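Local coordinates for protein UDP-N-acetylglucosamine 4,6-dehydratase (Vibrio fischeri, PDB 3PVZ) that binds NAD and probably acts as a lyase, a 4,6-dehydratase of UDP-N-acetylglucosamine, on a Rossmann-type nucleotide-binding fold, at residues 37-42 and 104-109; 53-56 and 62-65; 151-156 and 190-195. One frame throughout, in Å; residues are numbered along the deposited sequence.

Contact 1. Residues 37-42 and 104-109. With NA (sodium ion), chain J; NAD (nicotinamide-adenine-dinucleotide), chain E.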
loop_
_atom_site.group_PDB
_atom_site.type_symbol
_atom_site.label_atom_id
_atom_site.label_comp_id
_atom_site.label_asym_id
_atom_site.label_seq_id
_atom_site.Cartn_x
_atom_site.Cartn_y
_atom_site.Cartn_z
ATOM N N ARG A 37 -7.015 23.899 9.729
ATOM C CA ARG A 37 -6.060 23.206 8.910
ATOM C C ARG A 37 -5.921 21.747 9.308
ATOM O O ARG A 37 -5.716 21.438 10.487
ATOM C CB ARG A 37 -4.735 23.899 9.113
ATOM C CG ARG A 37 -4.758 25.411 8.721
ATOM C CD ARG A 37 -3.540 26.131 9.202
ATOM N NE ARG A 37 -3.507 26.171 10.664
ATOM C CZ ARG A 37 -2.522 26.680 11.385
ATOM N NH1 ARG A 37 -2.640 26.715 12.702
ATOM N NH2 ARG A 37 -1.439 27.172 10.813
ATOM N N PHE A 38 -5.939 20.852 8.331
ATOM C CA PHE A 38 -5.913 19.424 8.573
ATOM C C PHE A 38 -4.806 18.726 7.817
ATOM O O PHE A 38 -4.610 18.939 6.604
ATOM C CB PHE A 38 -7.236 18.726 8.208
ATOM C CG PHE A 38 -8.445 19.274 8.886
ATOM C CD1 PHE A 38 -9.013 18.598 9.947
ATOM C CD2 PHE A 38 -8.995 20.465 8.493
ATOM C CE1 PHE A 38 -10.126 19.089 10.582
ATOM C CE2 PHE A 38 -10.086 20.989 9.152
ATOM C CZ PHE A 38 -10.664 20.300 10.184
ATOM N N LEU A 39 -4.183 17.772 8.512
ATOM C CA LEU A 39 -3.249 16.840 7.948
ATOM C C LEU A 39 -3.823 15.417 8.155
ATOM O O LEU A 39 -4.087 15.057 9.257
ATOM C CB LEU A 39 -1.910 16.984 8.689
ATOM C CG LEU A 39 -0.808 15.987 8.309
ATOM C CD1 LEU A 39 -0.563 15.931 6.707
ATOM C CD2 LEU A 39 0.455 16.223 9.095
ATOM N N VAL A 40 -3.978 14.613 7.090
ATOM C CA VAL A 40 -4.444 13.253 7.206
ATOM C C VAL A 40 -3.381 12.334 6.697
ATOM O O VAL A 40 -3.093 12.274 5.485
ATOM C CB VAL A 40 -5.767 13.029 6.391
ATOM C CG1 VAL A 40 -6.321 11.621 6.614
ATOM C CG2 VAL A 40 -6.786 14.090 6.812
ATOM N N LEU A 41 -2.844 11.559 7.620
ATOM C CA LEU A 41 -1.865 10.558 7.340
ATOM C C LEU A 41 -2.543 9.218 7.102
ATOM O O LEU A 41 -3.430 8.826 7.778
ATOM C CB LEU A 41 -0.939 10.446 8.552
ATOM C CG LEU A 41 -0.346 11.785 8.942
ATOM C CD1 LEU A 41 0.664 11.578 10.057
ATOM C CD2 LEU A 41 0.287 12.481 7.728
ATOM N N GLY A 42 -2.032 8.473 6.158
ATOM C CA GLY A 42 -2.710 7.285 5.679
ATOM C C GLY A 42 -4.030 7.638 5.053
ATOM O O GLY A 42 -5.001 6.830 5.049
ATOM N N ASP A 104 10.022 14.120 6.635
ATOM C CA ASP A 104 10.535 14.997 7.714
ATOM C C ASP A 104 10.876 16.391 7.157
ATOM O O ASP A 104 10.721 17.414 7.856
ATOM C CB ASP A 104 11.748 14.366 8.342
ATOM C CG ASP A 104 11.381 13.203 9.298
ATOM O OD1 ASP A 104 10.179 12.990 9.599
ATOM O OD2 ASP A 104 12.312 12.549 9.779
ATOM N N ALA A 105 11.299 16.417 5.905
ATOM C CA ALA A 105 11.606 17.668 5.225
ATOM C C ALA A 105 10.285 18.383 4.863
ATOM O O ALA A 105 10.233 19.592 4.928
ATOM C CB ALA A 105 12.484 17.429 3.954
ATOM N N PHE A 106 9.231 17.621 4.572
ATOM C CA PHE A 106 7.877 18.175 4.349
ATOM C C PHE A 106 7.371 18.835 5.622
ATOM O O PHE A 106 6.849 19.916 5.568
ATOM C CB PHE A 106 6.971 17.050 3.829
ATOM C CG PHE A 106 5.497 17.257 3.991
ATOM C CD1 PHE A 106 4.783 17.937 3.058
ATOM C CD2 PHE A 106 4.791 16.614 4.978
ATOM C CE1 PHE A 106 3.387 18.050 3.156
ATOM C CE2 PHE A 106 3.377 16.734 5.063
ATOM C CZ PHE A 106 2.714 17.472 4.179
ATOM N N ILE A 107 7.578 18.215 6.769
ATOM C CA ILE A 107 7.167 18.798 8.050
ATOM C C ILE A 107 8.040 19.975 8.422
ATOM O O ILE A 107 7.549 20.955 8.855
ATOM C CB ILE A 107 7.214 17.772 9.171
ATOM C CG1 ILE A 107 6.165 16.700 8.863
ATOM C CG2 ILE A 107 7.014 18.445 10.604
ATOM C CD1 ILE A 107 4.724 17.141 8.969
ATOM N N LYS A 108 9.322 19.896 8.206
ATOM C CA LYS A 108 10.210 21.034 8.526
ATOM C C LYS A 108 9.859 22.297 7.688
ATOM O O LYS A 108 9.890 23.425 8.179
ATOM C CB LYS A 108 11.646 20.613 8.259
ATOM C CG LYS A 108 12.669 21.579 8.731
ATOM C CD LYS A 108 14.079 21.151 8.374
ATOM C CE LYS A 108 15.043 22.289 8.738
ATOM N NZ LYS A 108 15.292 23.187 7.634
ATOM N N ALA A 109 9.505 22.092 6.410
ATOM C CA ALA A 109 9.169 23.209 5.569
ATOM C C ALA A 109 7.816 23.805 5.979
ATOM O O ALA A 109 7.584 24.997 5.830
ATOM C CB ALA A 109 9.182 22.790 4.050
HETATM NA NA NA J . 7.990 27.134 7.036
HETATM P PA NAD E . -5.808 0.547 5.166
HETATM O O1A NAD E . -4.858 -0.558 4.834
HETATM O O2A NAD E . -6.843 0.679 4.091
HETATM O O5B NAD E . -5.116 1.972 5.027
HETATM C C5B NAD E . -3.896 2.156 5.776
HETATM C C4B NAD E . -3.192 3.279 5.006
HETATM O O4B NAD E . -1.964 3.650 5.598
HETATM C C3B NAD E . -2.887 2.817 3.545
HETATM O O3B NAD E . -3.393 3.736 2.599
HETATM C C2B NAD E . -1.342 2.746 3.533
HETATM O O2B NAD E . -0.754 2.907 2.247
HETATM C C1B NAD E . -1.060 3.877 4.549
HETATM N N9A NAD E . 0.286 3.765 5.091
HETATM C C8A NAD E . 0.833 2.698 5.690
HETATM N N7A NAD E . 2.068 2.919 6.002
HETATM C C5A NAD E . 2.331 4.222 5.675
HETATM C C6A NAD E . 3.456 5.038 5.752
HETATM N N6A NAD E . 4.572 4.515 6.357
HETATM N N1A NAD E . 3.409 6.286 5.297
HETATM C C2A NAD E . 2.305 6.763 4.732
HETATM N N3A NAD E . 1.234 6.017 4.617
HETATM C C4A NAD E . 1.210 4.771 5.071
HETATM O O3 NAD E . -6.404 0.296 6.640
HETATM P PN NAD E . -7.852 0.933 7.030
HETATM O O1N NAD E . -8.943 -0.105 6.827
HETATM O O2N NAD E . -8.236 2.245 6.481
HETATM O O5D NAD E . -7.689 0.927 8.673
HETATM C C5D NAD E . -6.927 2.036 9.125
HETATM C C4D NAD E . -6.770 1.948 10.647
HETATM O O4D NAD E . -8.043 1.574 11.263
HETATM C C3D NAD E . -5.783 0.817 11.011
HETATM O O3D NAD E . -5.097 1.050 12.262
HETATM C C2D NAD E . -6.721 -0.385 11.263
HETATM O O2D NAD E . -6.132 -1.374 12.120
HETATM C C1D NAD E . -7.900 0.300 11.952
HETATM N N1N NAD E . -9.130 -0.505 11.893
HETATM C C2N NAD E . -9.640 -0.804 10.691
HETATM C C3N NAD E . -10.800 -1.541 10.578
HETATM C C7N NAD E . -11.360 -1.904 9.265
HETATM O O7N NAD E . -12.351 -2.631 9.275
HETATM N N7N NAD E . -10.817 -1.508 8.104
HETATM C C4N NAD E . -11.457 -1.984 11.752
HETATM C C5N NAD E . -10.907 -1.640 12.976
HETATM C C6N NAD E . -9.724 -0.900 13.022
HETATM O O HOH W 1 7.683 25.351 8.609
#
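L39 on strand 37-41 meets F106 and I107 of helix 101-109 with its two methyls, one for each residue. In L39 CG lies anti to the backbone N (chi1 175°), which carries the fork out toward the helix; the turn about CB-CG then gives each methyl its own partner. CD1 comes to the rim of the F106 ring, close to the ring plane, with L39 CD1 4.3 Å from F106 CE2 and 4.4 Å from F106 CZ. The leucine therefore meets the ring at its edge, not over a face. The other branch reaches the end of I107, L39 CD2 lying 4.4 Å from I107 CD1. I107 itself leaves the helix obliquely; its bent chain (chi1 -65°, chi2 -69°) brings CD1 back toward the strand and within 4.2 Å of F106 CE2. I107 CD1 stands off the ring plane, while L39 CD1 is at the edge; the three residues make one small apolar cluster. No hydrogen bond crosses the contact, and the 83 Å² buried is modest. At the ends the two segments serve other groups: G42 CA approaches the NAD ribose at O4B to 3.7 Å, while A109 O binds a sodium ion at 2.5 Å. A water on that sodium also donates to K108 O. The arrangement is plain helix-on-sheet packing of a Rossmann-type domain. Strand 37-41 runs between strands 62-66 and 115-118, and L39 also touches V66 and V116 on them, while the F106 ring meets that of F94 on edge strand 90-94. F38 and V40 pack instead on helix 46-56, so strand 37-41 is held between two helices, 46-56 and 101-109.

Contact 2. Residues 53-56 and 62-65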
loop_
_atom_site.group_PDB
_atom_site.type_symbol
_atom_site.label_atom_id
_atom_site.label_comp_id
_atom_site.label_asym_id
_atom_site.label_seq_id
_atom_site.Cartn_x
_atom_site.Cartn_y
_atom_site.Cartn_z
ATOM N N LYS A 53 -12.748 12.805 2.904
ATOM C CA LYS A 53 -13.982 13.259 2.255
ATOM C C LYS A 53 -14.871 13.970 3.281
ATOM O O LYS A 53 -15.329 15.059 3.011
ATOM C CB LYS A 53 -14.698 12.110 1.634
ATOM C CG LYS A 53 -13.873 11.523 0.509
ATOM C CD LYS A 53 -14.682 10.734 -0.445
ATOM C CE LYS A 53 -15.095 9.431 0.145
ATOM N NZ LYS A 53 -15.860 8.634 -0.890
ATOM N N GLU A 54 -15.052 13.411 4.468
ATOM C CA GLU A 54 -15.821 14.135 5.459
ATOM C C GLU A 54 -15.308 15.531 5.721
ATOM O O GLU A 54 -16.085 16.428 5.965
ATOM C CB GLU A 54 -15.951 13.372 6.787
ATOM C CG GLU A 54 -16.765 12.138 6.686
ATOM C CD GLU A 54 -18.189 12.414 6.263
ATOM O OE1 GLU A 54 -18.868 13.145 7.001
ATOM O OE2 GLU A 54 -18.645 11.862 5.247
ATOM N N ILE A 55 -14.016 15.729 5.656
ATOM C CA ILE A 55 -13.432 17.041 5.875
ATOM C C ILE A 55 -13.655 17.897 4.617
ATOM O O ILE A 55 -14.173 19.018 4.674
ATOM C CB ILE A 55 -11.895 16.936 6.235
ATOM C CG1 ILE A 55 -11.709 16.127 7.507
ATOM C CG2 ILE A 55 -11.246 18.343 6.286
ATOM C CD1 ILE A 55 -10.183 15.921 7.974
ATOM N N PHE A 56 -13.283 17.346 3.471
ATOM C CA PHE A 56 -13.337 18.089 2.232
ATOM C C PHE A 56 -14.725 18.708 1.939
ATOM O O PHE A 56 -14.815 19.842 1.485
ATOM C CB PHE A 56 -12.924 17.181 1.073
ATOM C CG PHE A 56 -12.688 17.925 -0.202
ATOM C CD1 PHE A 56 -13.735 18.238 -1.018
ATOM C CD2 PHE A 56 -11.425 18.350 -0.556
ATOM C CE1 PHE A 56 -13.534 18.951 -2.179
ATOM C CE2 PHE A 56 -11.211 19.057 -1.755
ATOM C CZ PHE A 56 -12.296 19.346 -2.559
ATOM N N LYS A 62 -7.478 24.262 4.968
ATOM C CA LYS A 62 -6.249 23.557 4.611
ATOM C C LYS A 62 -6.498 22.071 4.875
ATOM O O LYS A 62 -6.985 21.707 5.951
ATOM C CB LYS A 62 -5.052 24.065 5.424
ATOM C CG LYS A 62 -3.724 23.488 4.946
ATOM C CD LYS A 62 -2.564 24.013 5.717
ATOM C CE LYS A 62 -1.215 23.482 5.179
ATOM N NZ LYS A 62 -0.143 23.890 6.149
ATOM N N LEU A 63 -6.209 21.251 3.850
ATOM C CA LEU A 63 -6.273 19.833 3.922
ATOM C C LEU A 63 -5.184 19.157 3.108
ATOM O O LEU A 63 -5.175 19.176 1.872
ATOM C CB LEU A 63 -7.677 19.364 3.555
ATOM C CG LEU A 63 -7.886 17.857 3.311
ATOM C CD1 LEU A 63 -7.558 17.160 4.612
ATOM C CD2 LEU A 63 -9.287 17.469 2.787
ATOM N N HIS A 64 -4.247 18.558 3.822
ATOM C CA HIS A 64 -3.116 17.876 3.229
ATOM C C HIS A 64 -3.222 16.401 3.519
ATOM O O HIS A 64 -3.438 16.017 4.658
ATOM C CB HIS A 64 -1.803 18.397 3.761
ATOM C CG HIS A 64 -1.404 19.727 3.215
ATOM N ND1 HIS A 64 -0.162 20.280 3.454
ATOM C CD2 HIS A 64 -2.073 20.614 2.440
ATOM C CE1 HIS A 64 -0.076 21.455 2.837
ATOM N NE2 HIS A 64 -1.241 21.685 2.229
ATOM N N VAL A 65 -3.154 15.584 2.443
ATOM C CA VAL A 65 -3.271 14.136 2.538
ATOM C C VAL A 65 -1.917 13.479 2.245
ATOM O O VAL A 65 -1.272 13.806 1.268
ATOM C CB VAL A 65 -4.328 13.610 1.525
ATOM C CG1 VAL A 65 -4.679 12.179 1.819
ATOM C CG2 VAL A 65 -5.594 14.522 1.557
#
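L63 packs on I55 and F56 inside the beta-alpha-beta unit formed by strand 37-41, helix 46-56 and strand 62-66, the first such unit of the Rossmann-type fold. From CB, which points at the helix, the chain runs to CG anti to the backbone N (chi1 169°), and toward the helix it is CD2 that makes the close contacts. L63 CD1 lies over the sheet, against V40 on the neighbouring strand. L63 CD2 projects into the last turn of the helix. It meets the branch methyl of I55, L63 CD2 to I55 CG2 being 4.1 Å, with the two side chains crossing at a slant. Roughly at right angles to that direction it sits beside F56, with L63 CD2 4.0 Å from F56 CB and at the ring edge near its plane, the side chains at about a right angle. The F56 ring leads away from L63 and meets F91 of strand 90-94 edge-to-face. All three residues are buried, and no hydrogen bond joins the segments. The same methyl also reaches the helix backbone, L63 CD2 standing 4.1 Å from F56 N.

Contact 3. Residues 151-156 and 190-195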
loop_
_atom_site.group_PDB
_atom_site.type_symbol
_atom_site.label_atom_id
_atom_site.label_comp_id
_atom_site.label_asym_id
_atom_site.label_seq_id
_atom_site.Cartn_x
_atom_site.Cartn_y
_atom_site.Cartn_z
ATOM N N GLN A 151 6.052 15.920 16.221
ATOM C CA GLN A 151 6.105 16.952 15.231
ATOM C C GLN A 151 4.854 17.835 15.322
ATOM O O GLN A 151 4.891 19.026 15.010
ATOM C CB GLN A 151 6.236 16.330 13.844
ATOM C CG GLN A 151 7.492 15.555 13.664
ATOM C CD GLN A 151 7.515 14.836 12.350
ATOM O OE1 GLN A 151 6.482 14.379 11.857
ATOM N NE2 GLN A 151 8.683 14.709 11.786
ATOM N N SER A 152 3.737 17.255 15.710
ATOM C CA SER A 152 2.526 18.026 15.904
ATOM C C SER A 152 2.620 18.961 17.152
ATOM O O SER A 152 2.182 20.129 17.080
ATOM C CB SER A 152 1.336 17.077 16.037
ATOM O OG SER A 152 1.155 16.301 14.855
ATOM N N ILE A 153 3.167 18.471 18.266
ATOM C CA ILE A 153 3.437 19.318 19.456
ATOM C C ILE A 153 4.360 20.469 19.075
ATOM O O ILE A 153 4.087 21.598 19.387
ATOM C CB ILE A 153 4.119 18.543 20.567
ATOM C CG1 ILE A 153 3.174 17.443 21.101
ATOM C CG2 ILE A 153 4.552 19.474 21.731
ATOM C CD1 ILE A 153 3.897 16.193 21.491
ATOM N N ASP A 154 5.424 20.173 18.338
ATOM C CA ASP A 154 6.415 21.184 17.941
ATOM C C ASP A 154 5.816 22.303 17.091
ATOM O O ASP A 154 6.266 23.443 17.147
ATOM C CB ASP A 154 7.607 20.526 17.214
ATOM C CG ASP A 154 8.434 19.601 18.140
ATOM O OD1 ASP A 154 8.252 19.620 19.386
ATOM O OD2 ASP A 154 9.260 18.827 17.613
ATOM N N ALA A 155 4.792 21.988 16.310
ATOM C CA ALA A 155 4.190 22.998 15.452
ATOM C C ALA A 155 2.996 23.662 16.123
ATOM O O ALA A 155 2.330 24.473 15.509
ATOM C CB ALA A 155 3.764 22.360 14.096
ATOM N N GLY A 156 2.701 23.307 17.377
ATOM C CA GLY A 156 1.512 23.870 18.041
ATOM C C GLY A 156 0.133 23.388 17.556
ATOM O O GLY A 156 -0.839 24.092 17.761
ATOM N N SER A 190 -0.017 12.386 25.382
ATOM C CA SER A 190 -1.224 13.061 25.805
ATOM C C SER A 190 -1.045 13.947 27.031
ATOM O O SER A 190 -1.933 14.708 27.334
ATOM C CB SER A 190 -2.342 12.070 26.080
ATOM O OG SER A 190 -2.086 11.321 27.208
ATOM N N GLU A 191 0.085 13.839 27.727
ATOM C CA GLU A 191 0.469 14.838 28.750
ATOM C C GLU A 191 0.948 16.169 28.122
ATOM O O GLU A 191 1.208 17.098 28.860
ATOM C CB GLU A 191 1.580 14.274 29.664
ATOM C CG GLU A 191 1.091 13.075 30.489
ATOM C CD GLU A 191 2.186 12.307 31.215
ATOM O OE1 GLU A 191 3.364 12.455 30.868
ATOM O OE2 GLU A 191 1.849 11.506 32.121
ATOM N N GLU A 192 1.098 16.234 26.786
ATOM C CA GLU A 192 1.535 17.462 26.111
ATOM C C GLU A 192 0.608 17.980 25.022
ATOM O O GLU A 192 0.742 19.106 24.652
ATOM C CB GLU A 192 2.881 17.260 25.448
ATOM C CG GLU A 192 3.993 17.065 26.449
ATOM C CD GLU A 192 5.294 16.869 25.773
ATOM O OE1 GLU A 192 5.705 15.715 25.795
ATOM O OE2 GLU A 192 5.862 17.840 25.196
ATOM N N ILE A 193 -0.261 17.139 24.484
ATOM C CA ILE A 193 -1.216 17.550 23.476
ATOM C C ILE A 193 -2.447 16.686 23.658
ATOM O O ILE A 193 -2.333 15.530 24.049
ATOM C CB ILE A 193 -0.630 17.341 22.040
ATOM C CG1 ILE A 193 -1.545 17.933 20.959
ATOM C CG2 ILE A 193 -0.405 15.887 21.774
ATOM C CD1 ILE A 193 -0.901 17.964 19.543
ATOM N N ALA A 194 -3.612 17.270 23.399
ATOM C CA ALA A 194 -4.859 16.550 23.306
ATOM C C ALA A 194 -4.831 15.443 22.205
ATOM O O ALA A 194 -4.648 15.731 21.005
ATOM C CB ALA A 194 -6.015 17.534 23.044
ATOM N N ILE A 195 -5.051 14.202 22.639
ATOM C CA ILE A 195 -5.129 13.045 21.761
ATOM C C ILE A 195 -6.471 12.348 21.962
ATOM O O ILE A 195 -6.861 12.029 23.100
ATOM C CB ILE A 195 -3.996 12.017 22.073
ATOM C CG1 ILE A 195 -2.620 12.671 21.922
ATOM C CG2 ILE A 195 -4.078 10.804 21.136
ATOM C CD1 ILE A 195 -1.431 11.759 22.230
#
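I153, in the last turn of helix 131-154, lies opposite I193, on the approach to strand 194-198, with the CA atoms of the two residues 6.4 Å apart; the helix ends directly afterwards in a Schellman motif, where G156 takes a positive phi. The two isoleucines form the heart of the contact. I153 CG1 rests on the branch point of its partner, 3.9 Å from I193 CB and 4.0 Å from I193 CG2, the side chains meeting at a slant. I193 holds its longer branch anti to the backbone N (chi1 -173°), which turns the tip across the line of the helix toward S152, I193 CD1 lying 4.3 Å from S152 CB. S152 thus offers its carbon to the packing, while its hydroxyl OG is hydrogen-bonded to T148 O one turn back. E192 closes the solvent side. Its chain is extended beyond CG and crosses I153 at about a right angle, so that a carboxylate oxygen, E192 OE2, lies 4.0 Å from the methyl I153 CG2. This approach is van der Waals in kind. Around this contact, I153 also touches K189 at the end of helix 174-189, and I193 leans on A157 in the loop that leads to strand 159-163. A194 then hydrogen-bonds through its backbone to Y160, so strand 194-198 pairs with strand 159-163 close to the packed isoleucine.

In the fold
Contacts 1 and 2 share a seam of the large sheet: their centres are 13 Å apart, and strands 37-41 and 62-66 pair through two probable backbone hydrogen bonds, F38 N to K62 O (2.7 Å) and F38 O to H64 N (2.8 Å). Contact 2 is nested in the chain loop that contact 1 closes. Contact 3, 14 Å from contact 1 between centres, is joined to it by a probable hydrogen bond from Q151 NE2 to D104 OD1 at 3.2 Å; contacts 2 and 3 do not touch, their nearest atoms about 9 Å apart. Only contact 1 holds a residue of the NAD pocket, G42; the side chains of I55 and S152 each lie about 14 Å from NAD.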